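Enoyl-CoA hydratase (Mycobacterium thermoresistibile, PDB 3T3W) probably catalyses the hydration of enoyl-CoA thioesters in lipid metabolism and binds a zinc ion in the crystal. Local coordinates at residues E96-H101 / I251-H256. Sequence-based numbering, arbitrary orientation.
Sequences EFIYAH and IHQTGH. With ZN (zinc ion), chain T.
Ile98 and Tyr99 of helix 95-115 meet Gln253 and His256 of helix 241-263 in a buried, roughly antiparallel helix pair of the crotonase fold, the short segments approaching to 10.4 Å between axes at an angle of 144°. Ile98 lies over one face of the His256 imidazole: its CG2 methyl stands 4.0 Å from the ring centroid, displaced toward the rim, in a CH-pi contact. With CB already pointing to the second helix, CG2 sits anti to the backbone N, and this carries the methyl onto the ring. The imidazole covered in this way is also a zinc ligand. His256 NE2 binds the metal at 2.1 Å, and His252, one helical turn earlier, does the same through its own NE2; Glu102, Glu163 and a water also bind the metal. Hydrogen bonds from the two ND1 atoms, His252 to the carbonyl of Gly161 and His256 to that of Pro266, help fix the rotation of both rings.

Beside the metal site, the Gln253 chain leans on the Tyr99 ring obliquely, with CG 3.4 Å from Tyr99 CD1. A bend at chi2 (-61°) turns the Gln253 amide toward the metal side, its plane 62° from that of the phenol. From there NE2 donates a hydrogen bond to Glu102 OE2, a zinc ligand atom, so this second-shell amide probably helps position the carboxylate. The Tyr99 hydroxyl is hydrogen-bonded to Asp250 OD1, and its ring is packed edge-to-face with Phe249 of the same chain and with Phe223 of a neighbouring subunit, which places the helix pair at the subunit interface. The other end of the amide is less well provided for: Gln253 OE1 is buried without a polar partner, and across the contact it faces carbon, lying 3.8 Å from Tyr99 CA and 3.9 Å from Ile98 CG2.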
loop_
_atom_site.group_PDB
_atom_site.type_symbol
_atom_site.label_atom_id
_atom_site.label_comp_id
_atom_site.label_asym_id
_atom_site.label_seq_id
_atom_site.Cartn_x
_atom_site.Cartn_y
_atom_site.Cartn_z
ATOM N N GLU F 96 -11.399 17.168 21.485
ATOM C CA GLU F 96 -10.036 17.639 21.191
ATOM C C GLU F 96 -9.060 17.276 22.329
ATOM O O GLU F 96 -7.913 16.845 22.103
ATOM C CB GLU F 96 -10.058 19.155 20.936
ATOM C CG GLU F 96 -8.684 19.824 20.914
ATOM C CD GLU F 96 -8.697 21.339 20.720
ATOM O OE1 GLU F 96 -9.687 22.012 21.034
ATOM O OE2 GLU F 96 -7.656 21.862 20.266
ATOM N N PHE F 97 -9.532 17.455 23.549
ATOM C CA PHE F 97 -8.756 17.200 24.757
ATOM C C PHE F 97 -8.451 15.709 24.897
ATOM O O PHE F 97 -7.304 15.319 25.127
ATOM C CB PHE F 97 -9.510 17.752 25.979
ATOM C CG PHE F 97 -8.793 17.522 27.287
ATOM C CD1 PHE F 97 -7.999 18.518 27.830
ATOM C CD2 PHE F 97 -8.962 16.342 27.978
ATOM C CE1 PHE F 97 -7.357 18.341 29.063
ATOM C CE2 PHE F 97 -8.300 16.128 29.197
ATOM C CZ PHE F 97 -7.500 17.134 29.732
ATOM N N ILE F 98 -9.469 14.864 24.711
ATOM C CA ILE F 98 -9.292 13.415 24.793
ATOM C C ILE F 98 -8.348 12.937 23.674
ATOM O O ILE F 98 -7.428 12.148 23.908
ATOM C CB ILE F 98 -10.630 12.649 24.668
ATOM C CG1 ILE F 98 -11.525 12.933 25.881
ATOM C CG2 ILE F 98 -10.370 11.153 24.565
ATOM C CD1 ILE F 98 -12.979 12.801 25.531
ATOM N N TYR F 99 -8.569 13.451 22.466
ATOM C CA TYR F 99 -7.752 13.106 21.300
ATOM C C TYR F 99 -6.279 13.440 21.555
ATOM O O TYR F 99 -5.402 12.612 21.314
ATOM C CB TYR F 99 -8.275 13.877 20.062
ATOM C CG TYR F 99 -7.764 13.389 18.714
ATOM C CD1 TYR F 99 -8.592 12.668 17.859
ATOM C CD2 TYR F 99 -6.458 13.661 18.285
ATOM C CE1 TYR F 99 -8.114 12.170 16.674
ATOM C CE2 TYR F 99 -5.971 13.163 17.084
ATOM C CZ TYR F 99 -6.808 12.448 16.278
ATOM O OH TYR F 99 -6.340 11.967 15.086
ATOM N N ALA F 100 -6.004 14.659 22.052
ATOM C CA ALA F 100 -4.656 15.092 22.297
ATOM C C ALA F 100 -3.993 14.196 23.333
ATOM O O ALA F 100 -2.843 13.753 23.143
ATOM C CB ALA F 100 -4.642 16.548 22.777
ATOM N N HIS F 101 -4.660 13.952 24.461
ATOM C CA HIS F 101 -4.001 13.204 25.525
ATOM C C HIS F 101 -3.796 11.735 25.150
ATOM O O HIS F 101 -2.740 11.142 25.446
ATOM C CB HIS F 101 -4.781 13.390 26.809
ATOM C CG HIS F 101 -4.477 14.691 27.505
ATOM N ND1 HIS F 101 -5.182 15.828 27.280
ATOM C CD2 HIS F 101 -3.452 15.035 28.374
ATOM C CE1 HIS F 101 -4.643 16.835 28.022
ATOM N NE2 HIS F 101 -3.611 16.349 28.690
ATOM N N ILE F 251 -10.718 5.991 14.130
ATOM C CA ILE F 251 -11.930 5.166 14.356
ATOM C C ILE F 251 -12.250 5.083 15.879
ATOM O O ILE F 251 -13.392 5.263 16.313
ATOM C CB ILE F 251 -11.761 3.782 13.707
ATOM C CG1 ILE F 251 -11.683 3.916 12.183
ATOM C CG2 ILE F 251 -12.875 2.791 14.170
ATOM C CD1 ILE F 251 -11.192 2.682 11.409
ATOM N N HIS F 252 -11.227 4.802 16.675
ATOM C CA HIS F 252 -11.335 4.768 18.127
ATOM C C HIS F 252 -11.882 6.085 18.652
ATOM O O HIS F 252 -12.822 6.103 19.469
ATOM C CB HIS F 252 -9.986 4.414 18.699
ATOM C CG HIS F 252 -9.948 4.427 20.210
ATOM N ND1 HIS F 252 -9.998 3.294 20.946
ATOM C CD2 HIS F 252 -9.848 5.487 21.112
ATOM C CE1 HIS F 252 -9.965 3.616 22.262
ATOM N NE2 HIS F 252 -9.887 4.952 22.373
ATOM N N GLN F 253 -11.368 7.190 18.150
ATOM C CA GLN F 253 -11.822 8.498 18.587
ATOM C C GLN F 253 -13.281 8.802 18.207
ATOM O O GLN F 253 -13.973 9.541 18.918
ATOM C CB GLN F 253 -10.848 9.586 18.101
ATOM C CG GLN F 253 -9.464 9.495 18.734
ATOM C CD GLN F 253 -9.460 9.649 20.240
ATOM O OE1 GLN F 253 -10.273 10.376 20.792
ATOM N NE2 GLN F 253 -8.586 8.919 20.917
ATOM N N THR F 254 -13.778 8.260 17.094
ATOM C CA THR F 254 -15.211 8.436 16.793
ATOM C C THR F 254 -16.064 7.753 17.883
ATOM O O THR F 254 -17.235 8.133 18.085
ATOM C CB THR F 254 -15.659 7.916 15.396
ATOM O OG1 THR F 254 -15.565 6.470 15.333
ATOM C CG2 THR F 254 -14.834 8.598 14.293
ATOM N N GLY F 255 -15.506 6.739 18.548
ATOM C CA GLY F 255 -16.208 6.089 19.675
ATOM C C GLY F 255 -16.368 7.023 20.825
ATOM O O GLY F 255 -17.470 7.189 21.414
ATOM N N HIS F 256 -15.271 7.684 21.149
ATOM C CA HIS F 256 -15.323 8.704 22.185
ATOM C C HIS F 256 -16.272 9.811 21.821
ATOM O O HIS F 256 -17.028 10.286 22.684
ATOM C CB HIS F 256 -13.966 9.328 22.474
ATOM C CG HIS F 256 -13.022 8.420 23.197
ATOM N ND1 HIS F 256 -13.334 7.870 24.412
ATOM C CD2 HIS F 256 -11.770 7.944 22.868
ATOM C CE1 HIS F 256 -12.304 7.121 24.828
ATOM N NE2 HIS F 256 -11.341 7.167 23.904
HETATM ZN ZN ZN T . -9.550 6.068 24.086
HETATM O O HOH W 1 -10.432 4.644 25.375
#